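Long-range contacts in phospholipase C-beta (PLC-beta) (Sepia officinalis, PDB 3QR0), which belongs to the phospholipase C-beta family of calcium-binding multidomain proteins, which combine PH, EF-hand, TIM-barrel and C2 domains in one chain: residues Y356-L367 with A399-S408; H525-Q533 with K552-Y563. All coordinates share one frame; numbering follows the deposited sequence. Where two conformers were deposited one is given.

Contact 1 of 2, residues Y356-L367 with A399-S408; sequences YRQVLLTGCRCL and AIAESAFKVS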
loop_
_atom_site.group_PDB
_atom_site.type_symbol
_atom_site.label_atom_id
_atom_site.label_comp_id
_atom_site.label_asym_id
_atom_site.label_seq_id
_atom_site.Cartn_x
_atom_site.Cartn_y
_atom_site.Cartn_z
ATOM N N TYR A 356 -12.796 3.344 9.865
ATOM C CA TYR A 356 -12.580 4.657 9.241
ATOM C C TYR A 356 -11.168 5.179 9.479
ATOM O O TYR A 356 -10.535 5.703 8.566
ATOM C CB TYR A 356 -13.619 5.685 9.699
ATOM C CG TYR A 356 -14.950 5.505 9.015
ATOM C CD1 TYR A 356 -15.230 6.142 7.804
ATOM C CD2 TYR A 356 -15.923 4.679 9.564
ATOM C CE1 TYR A 356 -16.452 5.961 7.166
ATOM C CE2 TYR A 356 -17.146 4.498 8.940
ATOM C CZ TYR A 356 -17.405 5.133 7.746
ATOM O OH TYR A 356 -18.624 4.933 7.142
ATOM N N ARG A 357 -10.671 5.023 10.703
ATOM C CA ARG A 357 -9.305 5.415 11.013
ATOM C C ARG A 357 -8.351 4.562 10.177
ATOM O O ARG A 357 -7.446 5.086 9.543
ATOM C CB ARG A 357 -9.008 5.249 12.509
ATOM C CG ARG A 357 -9.888 6.076 13.419
ATOM C CD ARG A 357 -9.408 6.057 14.866
ATOM N NE ARG A 357 -10.359 6.739 15.743
ATOM C CZ ARG A 357 -11.389 6.170 16.378
ATOM N NH1 ARG A 357 -11.634 4.868 16.290
ATOM N NH2 ARG A 357 -12.180 6.919 17.131
ATOM N N GLN A 358 -8.575 3.247 10.144
ATOM C CA GLN A 358 -7.660 2.350 9.432
ATOM C C GLN A 358 -7.610 2.626 7.934
ATOM O O GLN A 358 -6.533 2.595 7.337
ATOM C CB GLN A 358 -8.002 0.877 9.686
ATOM C CG GLN A 358 -7.761 0.424 11.119
ATOM C CD GLN A 358 -6.335 0.645 11.581
ATOM O OE1 GLN A 358 -5.383 0.361 10.852
ATOM N NE2 GLN A 358 -6.178 1.147 12.805
ATOM N N VAL A 359 -8.763 2.893 7.328
ATOM C CA VAL A 359 -8.814 3.181 5.890
ATOM C C VAL A 359 -8.082 4.486 5.555
ATOM O O VAL A 359 -7.318 4.546 4.579
ATOM C CB VAL A 359 -10.273 3.186 5.369
ATOM C CG1 VAL A 359 -10.354 3.751 3.959
ATOM C CG2 VAL A 359 -10.836 1.765 5.413
ATOM N N LEU A 360 -8.273 5.512 6.387
ATOM C CA LEU A 360 -7.588 6.794 6.197
ATOM C C LEU A 360 -6.071 6.668 6.382
ATOM O O LEU A 360 -5.298 7.392 5.753
ATOM C CB LEU A 360 -8.163 7.859 7.139
ATOM C CG LEU A 360 -9.545 8.390 6.731
ATOM C CD1 LEU A 360 -10.228 9.099 7.887
ATOM C CD2 LEU A 360 -9.428 9.317 5.521
ATOM N N LEU A 361 -5.655 5.722 7.216
ATOM C CA LEU A 361 -4.238 5.498 7.496
ATOM C C LEU A 361 -3.482 4.833 6.353
ATOM O O LEU A 361 -2.257 4.972 6.257
ATOM C CB LEU A 361 -4.071 4.689 8.782
ATOM C CG LEU A 361 -4.409 5.494 10.036
ATOM C CD1 LEU A 361 -4.589 4.554 11.228
ATOM C CD2 LEU A 361 -3.341 6.545 10.317
ATOM N N THR A 362 -4.201 4.139 5.470
ATOM C CA THR A 362 -3.604 3.634 4.228
ATOM C C THR A 362 -3.354 4.750 3.210
ATOM O O THR A 362 -2.706 4.526 2.186
ATOM C CB THR A 362 -4.513 2.615 3.526
ATOM O OG1 THR A 362 -5.652 3.289 2.977
ATOM C CG2 THR A 362 -4.968 1.512 4.493
ATOM N N GLY A 363 -3.891 5.937 3.479
ATOM C CA GLY A 363 -3.829 7.053 2.543
ATOM C C GLY A 363 -5.080 7.185 1.685
ATOM O O GLY A 363 -5.173 8.103 0.871
ATOM N N CYS A 364 -6.040 6.277 1.849
ATOM C CA CYS A 364 -7.342 6.412 1.190
ATOM C C CYS A 364 -7.919 7.810 1.428
ATOM O O CYS A 364 -7.850 8.321 2.552
ATOM C CB CYS A 364 -8.320 5.364 1.712
ATOM S SG CYS A 364 -9.842 5.264 0.771
ATOM N N ARG A 365 -8.467 8.423 0.379
ATOM C CA ARG A 365 -8.967 9.808 0.452
ATOM C C ARG A 365 -10.487 9.938 0.341
ATOM O O ARG A 365 -11.043 10.975 0.704
ATOM C CB ARG A 365 -8.325 10.676 -0.641
ATOM C CG ARG A 365 -6.796 10.777 -0.576
ATOM C CD ARG A 365 -6.311 11.595 0.625
ATOM N NE ARG A 365 -6.177 10.753 1.803
ATOM C CZ ARG A 365 -6.061 11.179 3.056
ATOM N NH1 ARG A 365 -6.048 12.474 3.357
ATOM N NH2 ARG A 365 -5.956 10.281 4.024
ATOM N N CYS A 366 -11.161 8.920 -0.176
ATOM C CA CYS A 366 -12.596 9.009 -0.415
ATOM C C CYS A 366 -13.300 7.874 0.311
ATOM O O CYS A 366 -12.992 6.699 0.092
ATOM C CB CYS A 366 -12.908 8.971 -1.910
ATOM S SG CYS A 366 -14.686 9.163 -2.316
ATOM N N LEU A 367 -14.236 8.246 1.176
ATOM C CA LEU A 367 -14.913 7.316 2.069
ATOM C C LEU A 367 -16.406 7.395 1.849
ATOM O O LEU A 367 -16.910 8.380 1.294
ATOM C CB LEU A 367 -14.627 7.676 3.527
ATOM C CG LEU A 367 -13.203 8.064 3.908
ATOM C CD1 LEU A 367 -13.181 8.568 5.350
ATOM C CD2 LEU A 367 -12.245 6.903 3.722
ATOM N N ALA A 399 -13.906 10.160 14.395
ATOM C CA ALA A 399 -12.859 9.234 13.936
ATOM C C ALA A 399 -12.184 9.753 12.667
ATOM O O ALA A 399 -10.949 9.777 12.566
ATOM C CB ALA A 399 -13.450 7.845 13.679
ATOM N N ILE A 400 -12.997 10.178 11.705
ATOM C CA ILE A 400 -12.486 10.764 10.469
ATOM C C ILE A 400 -11.638 12.008 10.765
ATOM O O ILE A 400 -10.544 12.170 10.216
ATOM C CB ILE A 400 -13.635 11.114 9.483
ATOM C CG1 ILE A 400 -14.293 9.829 8.959
ATOM C CG2 ILE A 400 -13.104 11.932 8.308
ATOM C CD1 ILE A 400 -15.608 10.038 8.234
ATOM N N ALA A 401 -12.138 12.868 11.651
ATOM C CA ALA A 401 -11.436 14.098 12.009
ATOM C C ALA A 401 -10.060 13.806 12.619
ATOM O O ALA A 401 -9.104 14.533 12.366
ATOM C CB ALA A 401 -12.289 14.944 12.962
ATOM N N GLU A 402 -9.960 12.735 13.403
ATOM C CA GLU A 402 -8.684 12.322 13.990
ATOM C C GLU A 402 -7.652 11.874 12.945
ATOM O O GLU A 402 -6.493 12.291 12.989
ATOM C CB GLU A 402 -8.905 11.184 15.002
ATOM C CG GLU A 402 -7.627 10.693 15.676
ATOM C CD GLU A 402 -7.801 9.408 16.464
ATOM O OE1 GLU A 402 -8.951 9.019 16.780
ATOM O OE2 GLU A 402 -6.760 8.789 16.776
ATOM N N SER A 403 -8.069 11.020 12.017
ATOM C CA SER A 403 -7.130 10.273 11.176
ATOM C C SER A 403 -6.965 10.821 9.758
ATOM O O SER A 403 -6.039 10.432 9.052
ATOM C CB SER A 403 -7.567 8.808 11.112
ATOM O OG SER A 403 -7.664 8.262 12.419
ATOM N N ALA A 404 -7.845 11.737 9.357
ATOM C CA ALA A 404 -7.933 12.195 7.963
ATOM C C ALA A 404 -6.603 12.600 7.336
ATOM O O ALA A 404 -6.339 12.269 6.184
ATOM C CB ALA A 404 -8.923 13.353 7.857
ATOM N N PHE A 405 -5.774 13.316 8.091
ATOM C CA PHE A 405 -4.544 13.867 7.547
ATOM C C PHE A 405 -3.270 13.432 8.272
ATOM O O PHE A 405 -2.256 14.129 8.216
ATOM C CB PHE A 405 -4.668 15.394 7.472
ATOM C CG PHE A 405 -5.900 15.844 6.740
ATOM C CD1 PHE A 405 -6.013 15.642 5.369
ATOM C CD2 PHE A 405 -6.971 16.405 7.420
ATOM C CE1 PHE A 405 -7.159 16.025 4.683
ATOM C CE2 PHE A 405 -8.119 16.792 6.743
ATOM C CZ PHE A 405 -8.215 16.605 5.373
ATOM N N LYS A 406 -3.310 12.267 8.916
ATOM C CA LYS A 406 -2.128 11.727 9.595
ATOM C C LYS A 406 -1.060 11.226 8.622
ATOM O O LYS A 406 0.131 11.340 8.918
ATOM C CB LYS A 406 -2.495 10.605 10.587
ATOM C CG LYS A 406 -3.066 11.113 11.892
ATOM C CD LYS A 406 -3.174 10.014 12.971
ATOM C CE LYS A 406 -1.921 9.942 13.846
ATOM N NZ LYS A 406 -2.107 9.037 15.032
ATOM N N VAL A 407 -1.472 10.668 7.482
ATOM C CA VAL A 407 -0.510 10.131 6.511
ATOM C C VAL A 407 -0.462 10.904 5.198
ATOM O O VAL A 407 0.520 10.805 4.473
ATOM C CB VAL A 407 -0.747 8.629 6.200
ATOM C CG1 VAL A 407 -0.922 7.842 7.493
ATOM C CG2 VAL A 407 -1.937 8.443 5.258
ATOM N N SER A 408 -1.514 11.664 4.901
ATOM C CA SER A 408 -1.569 12.499 3.701
ATOM C C SER A 408 -2.160 13.859 4.033
ATOM O O SER A 408 -3.130 13.944 4.779
ATOM C CB SER A 408 -2.434 11.823 2.634
ATOM O OG SER A 408 -2.657 12.681 1.526
HETATM O O HOH W 1 -11.421 9.914 17.106
HETATM O O HOH W 2 -4.254 9.555 7.143
#
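Arg357 and Ser403 mark the closest pass of the two backbones, their CA atoms 5.3 Å apart, where helix segments 356-361 and 399-403 run nearly side by side, axes 8.7 Å apart and inclined at 30°. Gly363, with positive phi, makes the Schellman motif that follows the first helix; Val407 packs there, its CG2 3.6 Å from Gly363 CA. A water joins the two backbones, donating to Leu360 O and Ser403 O and accepting from Val407 N.

Leu360 points into the seam, with CD1 3.8 Å from Ile400 CA. Ile400, in turn, meets Leu367 tip to tip and touches the ring of Tyr356 obliquely. This belongs to the X half of the TIM barrel: strand 366-372, helix 393-403 and strand 412-418 form a beta-alpha-beta crossover with its two strands parallel, and helix 354-361 packs beside the crossover helix. Tyr356 OH bonds to the backbone O of Glu368, a calcium ligand.

Two arginines flank the apolar seam. Arg357 stretches out from CG to NE, and NE makes a 2.9 Å salt bridge to Glu402 OE1. It meets the carboxylate from above its plane, the two flat groups being turned 52° apart. Ala399 CB lies over one guanidinium face, a water links NH2 to the same OE1, and NH1 pairs with Glu354. Arg365 instead folds back at chi2 and chi3, which lets NE reach Gly363 O while the far end grips one carbonyl: NH1 is 2.8 Å and NH2 3.0 Å from Ala404 O, which lies in the guanidinium plane. Ser408 CB sits over the centre of one face, and NH1 also bonds to Tyr410 O.

Contact 2 of 2, residues H525-Q533 with K552-Y563; sequences HFTTFEQAQ and KLKDNPEDFVDY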
loop_
_atom_site.group_PDB
_atom_site.type_symbol
_atom_site.label_atom_id
_atom_site.label_comp_id
_atom_site.label_asym_id
_atom_site.label_seq_id
_atom_site.Cartn_x
_atom_site.Cartn_y
_atom_site.Cartn_z
ATOM N N HIS A 525 -27.819 13.261 -11.162
ATOM C CA HIS A 525 -28.322 12.219 -12.053
ATOM C C HIS A 525 -27.602 12.299 -13.406
ATOM O O HIS A 525 -27.599 13.349 -14.037
ATOM C CB HIS A 525 -29.839 12.434 -12.218
ATOM C CG HIS A 525 -30.513 11.467 -13.140
ATOM N ND1 HIS A 525 -30.844 10.183 -12.763
ATOM C CD2 HIS A 525 -30.965 11.615 -14.408
ATOM C CE1 HIS A 525 -31.441 9.571 -13.771
ATOM N NE2 HIS A 525 -31.529 10.419 -14.781
ATOM N N PHE A 526 -26.971 11.206 -13.835
ATOM C CA PHE A 526 -26.317 11.179 -15.145
ATOM C C PHE A 526 -27.372 11.006 -16.242
ATOM O O PHE A 526 -28.279 10.191 -16.112
ATOM C CB PHE A 526 -25.289 10.047 -15.221
ATOM C CG PHE A 526 -24.454 10.071 -16.474
ATOM C CD1 PHE A 526 -23.237 10.739 -16.503
ATOM C CD2 PHE A 526 -24.895 9.438 -17.630
ATOM C CE1 PHE A 526 -22.470 10.769 -17.662
ATOM C CE2 PHE A 526 -24.138 9.465 -18.792
ATOM C CZ PHE A 526 -22.922 10.126 -18.809
ATOM N N THR A 527 -27.261 11.791 -17.308
ATOM C CA THR A 527 -28.165 11.657 -18.451
ATOM C C THR A 527 -27.370 11.145 -19.648
ATOM O O THR A 527 -27.442 9.960 -19.966
ATOM C CB THR A 527 -28.900 12.977 -18.768
ATOM O OG1 THR A 527 -27.954 14.039 -18.941
ATOM C CG2 THR A 527 -29.844 13.336 -17.637
ATOM N N THR A 528 -26.611 12.032 -20.295
ATOM C CA THR A 528 -25.714 11.655 -21.394
ATOM C C THR A 528 -24.402 12.435 -21.305
ATOM O O THR A 528 -24.314 13.443 -20.602
ATOM C CB THR A 528 -26.329 11.974 -22.776
ATOM O OG1 THR A 528 -26.530 13.387 -22.895
ATOM C CG2 THR A 528 -27.653 11.245 -22.985
ATOM N N PHE A 529 -23.395 11.979 -22.044
ATOM C CA PHE A 529 -22.138 12.713 -22.149
ATOM C C PHE A 529 -22.323 14.043 -22.899
ATOM O O PHE A 529 -21.727 15.058 -22.535
ATOM C CB PHE A 529 -21.067 11.852 -22.822
ATOM C CG PHE A 529 -20.608 10.687 -21.980
ATOM C CD1 PHE A 529 -20.795 9.381 -22.408
ATOM C CD2 PHE A 529 -19.997 10.902 -20.753
ATOM C CE1 PHE A 529 -20.365 8.307 -21.634
ATOM C CE2 PHE A 529 -19.571 9.837 -19.968
ATOM C CZ PHE A 529 -19.755 8.535 -20.411
ATOM N N GLU A 530 -23.154 14.033 -23.936
ATOM C CA GLU A 530 -23.476 15.251 -24.678
ATOM C C GLU A 530 -24.042 16.320 -23.733
ATOM O O GLU A 530 -23.637 17.482 -23.787
ATOM C CB GLU A 530 -24.476 14.943 -25.800
ATOM C CG GLU A 530 -24.601 16.025 -26.876
ATOM C CD GLU A 530 -25.452 17.221 -26.457
ATOM O OE1 GLU A 530 -26.529 17.026 -25.847
ATOM O OE2 GLU A 530 -25.048 18.367 -26.758
ATOM N N GLN A 531 -24.966 15.916 -22.861
ATOM C CA GLN A 531 -25.578 16.839 -21.898
ATOM C C GLN A 531 -24.603 17.385 -20.857
ATOM O O GLN A 531 -24.671 18.562 -20.505
ATOM C CB GLN A 531 -26.778 16.192 -21.196
ATOM C CG GLN A 531 -28.085 16.433 -21.922
ATOM C CD GLN A 531 -28.501 17.894 -21.885
ATOM O OE1 GLN A 531 -28.604 18.551 -22.923
ATOM N NE2 GLN A 531 -28.723 18.417 -20.680
ATOM N N ALA A 532 -23.707 16.538 -20.365
ATOM C CA ALA A 532 -22.668 16.983 -19.433
ATOM C C ALA A 532 -21.774 18.057 -20.074
ATOM O O ALA A 532 -21.444 19.062 -19.438
ATOM C CB ALA A 532 -21.832 15.801 -18.966
ATOM N N GLN A 533 -21.401 17.852 -21.334
ATOM C CA GLN A 533 -20.554 18.814 -22.048
ATOM C C GLN A 533 -21.271 20.148 -22.259
ATOM O O GLN A 533 -20.687 21.215 -22.048
ATOM C CB GLN A 533 -20.101 18.256 -23.400
ATOM C CG GLN A 533 -18.988 19.081 -24.043
ATOM C CD GLN A 533 -18.543 18.551 -25.396
ATOM O OE1 GLN A 533 -19.152 17.636 -25.951
ATOM N NE2 GLN A 533 -17.470 19.132 -25.933
ATOM N N LYS A 552 -21.896 2.583 -19.966
ATOM C CA LYS A 552 -21.324 3.780 -20.589
ATOM C C LYS A 552 -19.993 3.450 -21.276
ATOM O O LYS A 552 -19.736 3.895 -22.395
ATOM C CB LYS A 552 -21.109 4.897 -19.556
ATOM C CG LYS A 552 -22.337 5.279 -18.722
ATOM C CD LYS A 552 -23.624 5.392 -19.531
ATOM C CE LYS A 552 -24.795 5.748 -18.632
ATOM N NZ LYS A 552 -26.092 5.791 -19.364
ATOM N N LEU A 553 -19.161 2.668 -20.591
ATOM C CA LEU A 553 -17.856 2.264 -21.093
ATOM C C LEU A 553 -17.984 1.469 -22.399
ATOM O O LEU A 553 -17.221 1.678 -23.345
ATOM C CB LEU A 553 -17.134 1.427 -20.030
ATOM C CG LEU A 553 -15.677 1.037 -20.252
ATOM C CD1 LEU A 553 -14.807 2.270 -20.483
ATOM C CD2 LEU A 553 -15.168 0.224 -19.058
ATOM N N LYS A 554 -18.955 0.566 -22.438
ATOM C CA LYS A 554 -19.196 -0.256 -23.623
ATOM C C LYS A 554 -19.919 0.489 -24.757
ATOM O O LYS A 554 -19.746 0.143 -25.924
ATOM C CB LYS A 554 -19.959 -1.529 -23.229
ATOM C CG LYS A 554 -19.119 -2.474 -22.363
ATOM C CD LYS A 554 -19.752 -3.846 -22.192
ATOM C CE LYS A 554 -21.026 -3.798 -21.377
ATOM N NZ LYS A 554 -21.646 -5.147 -21.242
ATOM N N ASP A 555 -20.711 1.507 -24.426
ATOM C CA ASP A 555 -21.446 2.272 -25.448
ATOM C C ASP A 555 -20.633 3.419 -26.042
ATOM O O ASP A 555 -20.667 3.645 -27.253
ATOM C CB ASP A 555 -22.754 2.840 -24.876
ATOM C CG ASP A 555 -23.819 1.780 -24.679
ATOM O OD1 ASP A 555 -23.705 0.691 -25.282
ATOM O OD2 ASP A 555 -24.781 2.044 -23.920
ATOM N N ASN A 556 -19.924 4.149 -25.185
ATOM C CA ASN A 556 -19.250 5.385 -25.579
ATOM C C ASN A 556 -17.930 5.569 -24.838
ATOM O O ASN A 556 -17.773 6.513 -24.058
ATOM C CB ASN A 556 -20.183 6.571 -25.335
ATOM C CG ASN A 556 -21.335 6.609 -26.319
ATOM O OD1 ASN A 556 -21.142 6.905 -27.501
ATOM N ND2 ASN A 556 -22.529 6.292 -25.846
ATOM N N PRO A 557 -16.964 4.667 -25.094
ATOM C CA PRO A 557 -15.721 4.659 -24.331
ATOM C C PRO A 557 -14.905 5.950 -24.462
ATOM O O PRO A 557 -14.391 6.449 -23.457
ATOM C CB PRO A 557 -14.949 3.465 -24.914
ATOM C CG PRO A 557 -15.555 3.198 -26.229
ATOM C CD PRO A 557 -16.981 3.631 -26.144
ATOM N N GLU A 558 -14.794 6.476 -25.685
ATOM C CA GLU A 558 -14.044 7.711 -25.932
ATOM C C GLU A 558 -14.662 8.907 -25.213
ATOM O O GLU A 558 -13.946 9.723 -24.628
ATOM C CB GLU A 558 -13.953 8.010 -27.432
ATOM C CG GLU A 558 -13.254 6.940 -28.250
ATOM C CD GLU A 558 -14.219 5.988 -28.928
ATOM O OE1 GLU A 558 -15.370 5.851 -28.456
ATOM O OE2 GLU A 558 -13.821 5.376 -29.943
ATOM N N ASP A 559 -15.989 9.006 -25.256
ATOM C CA ASP A 559 -16.705 10.081 -24.563
ATOM C C ASP A 559 -16.541 9.998 -23.040
ATOM O O ASP A 559 -16.493 11.027 -22.364
ATOM C CB ASP A 559 -18.198 10.059 -24.897
ATOM C CG ASP A 559 -18.488 10.331 -26.371
ATOM O OD1 ASP A 559 -17.613 10.851 -27.093
ATOM O OD2 ASP A 559 -19.617 10.023 -26.803
ATOM N N PHE A 560 -16.453 8.774 -22.511
ATOM C CA PHE A 560 -16.272 8.568 -21.074
ATOM C C PHE A 560 -14.919 9.149 -20.654
ATOM O O PHE A 560 -14.831 9.891 -19.674
ATOM C CB PHE A 560 -16.351 7.073 -20.725
ATOM C CG PHE A 560 -16.823 6.774 -19.318
ATOM C CD1 PHE A 560 -16.806 7.734 -18.305
ATOM C CD2 PHE A 560 -17.248 5.490 -19.000
ATOM C CE1 PHE A 560 -17.241 7.423 -17.023
ATOM C CE2 PHE A 560 -17.675 5.176 -17.713
ATOM C CZ PHE A 560 -17.671 6.141 -16.727
ATOM N N VAL A 561 -13.873 8.815 -21.408
ATOM C CA VAL A 561 -12.538 9.363 -21.160
ATOM C C VAL A 561 -12.542 10.900 -21.217
ATOM O O VAL A 561 -11.941 11.550 -20.365
ATOM C CB VAL A 561 -11.503 8.793 -22.156
ATOM C CG1 VAL A 561 -10.163 9.512 -22.034
ATOM C CG2 VAL A 561 -11.326 7.281 -21.943
ATOM N N ASP A 562 -13.238 11.467 -22.203
ATOM C CA ASP A 562 -13.312 12.924 -22.353
ATOM C C ASP A 562 -14.067 13.591 -21.200
ATOM O O ASP A 562 -13.644 14.628 -20.698
ATOM C CB ASP A 562 -13.974 13.303 -23.680
ATOM C CG ASP A 562 -13.023 13.213 -24.875
ATOM O OD1 ASP A 562 -13.485 13.506 -25.994
ATOM O OD2 ASP A 562 -11.836 12.858 -24.713
ATOM N N TYR A 563 -15.182 12.994 -20.789
ATOM C CA TYR A 563 -15.939 13.463 -19.620
ATOM C C TYR A 563 -15.043 13.587 -18.379
ATOM O O TYR A 563 -15.096 14.587 -17.651
ATOM C CB TYR A 563 -17.120 12.517 -19.343
ATOM C CG TYR A 563 -17.796 12.737 -18.009
ATOM C CD1 TYR A 563 -18.899 13.581 -17.891
ATOM C CD2 TYR A 563 -17.330 12.104 -16.863
ATOM C CE1 TYR A 563 -19.519 13.786 -16.658
ATOM C CE2 TYR A 563 -17.939 12.304 -15.632
ATOM C CZ TYR A 563 -19.032 13.141 -15.535
ATOM O OH TYR A 563 -19.618 13.328 -14.304
HETATM O O HOH W 3 -28.191 7.586 -18.754
#
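Lys552 NZ and Thr527 O are tied together by one water, 2.8 Å from NZ, whose proton it accepts, and 2.8 Å from Thr527 O, to which it donates. On its way to that water the lysine chain slides past Phe526, Lys552 CE lying 3.8 Å from Phe526 CE2. The contact joins successive helices of the Y half of the TIM barrel, helix 529-535 and the pair 546-555 and 557-563; strand 540-545 comes between them in the sequence, and segments 529-533 and 557-563 run at 26° to each other.

The main fastening is Phe529, a knob in the hole formed by Lys552, Asp559, Phe560 and Tyr563. One face of its ring lies on the backbone at Asp559 and Phe560, and Phe529 CZ reaches to 3.5 Å from Phe560 CA; Phe526 CZ covers the opposite face near the rim. With CG beside the backbone N (chi1 -69°), the ring presents its edge to the face of Tyr563 in an offset edge-to-face pair, planes 61° apart. Phe560 meets the Phe529 ring obliquely, completing an aromatic cluster. Asp559 gives Phe529 its CB, while its OD1 is engaged by Arg635. Thr528 caps the start of the phenylalanine's helix, OG1 accepting from Gln531 N. One turn along, Ala532 CB touches the edge of the Tyr563 ring, 3.8 Å from CD1.

How the contacts relate
The contacts follow one another along the chain: contact 1 closes in the X region before contact 2 opens in the Y region. Their centres are 31 Å apart and their nearest atoms about 14 Å, so they do not touch. Each fastens helices beside parallel strands, contact 1 at strands 366-372 and 412-418, contact 2 at 540-545 and 569-572, so both pack helices in a TIM barrel assembled from two sequence regions. Their neighbours differ. Contact 1 is buried and meets the PH domain through strand 70-75 and helix 127-141; contact 2 is more peripheral and has helix 793-800, near the C-terminus, against it. Of the calcium ligands, Glu368 and Asp370 follow contact 1's first segment on strand 366-372, and Glu417 lies on neighbouring strand 412-418.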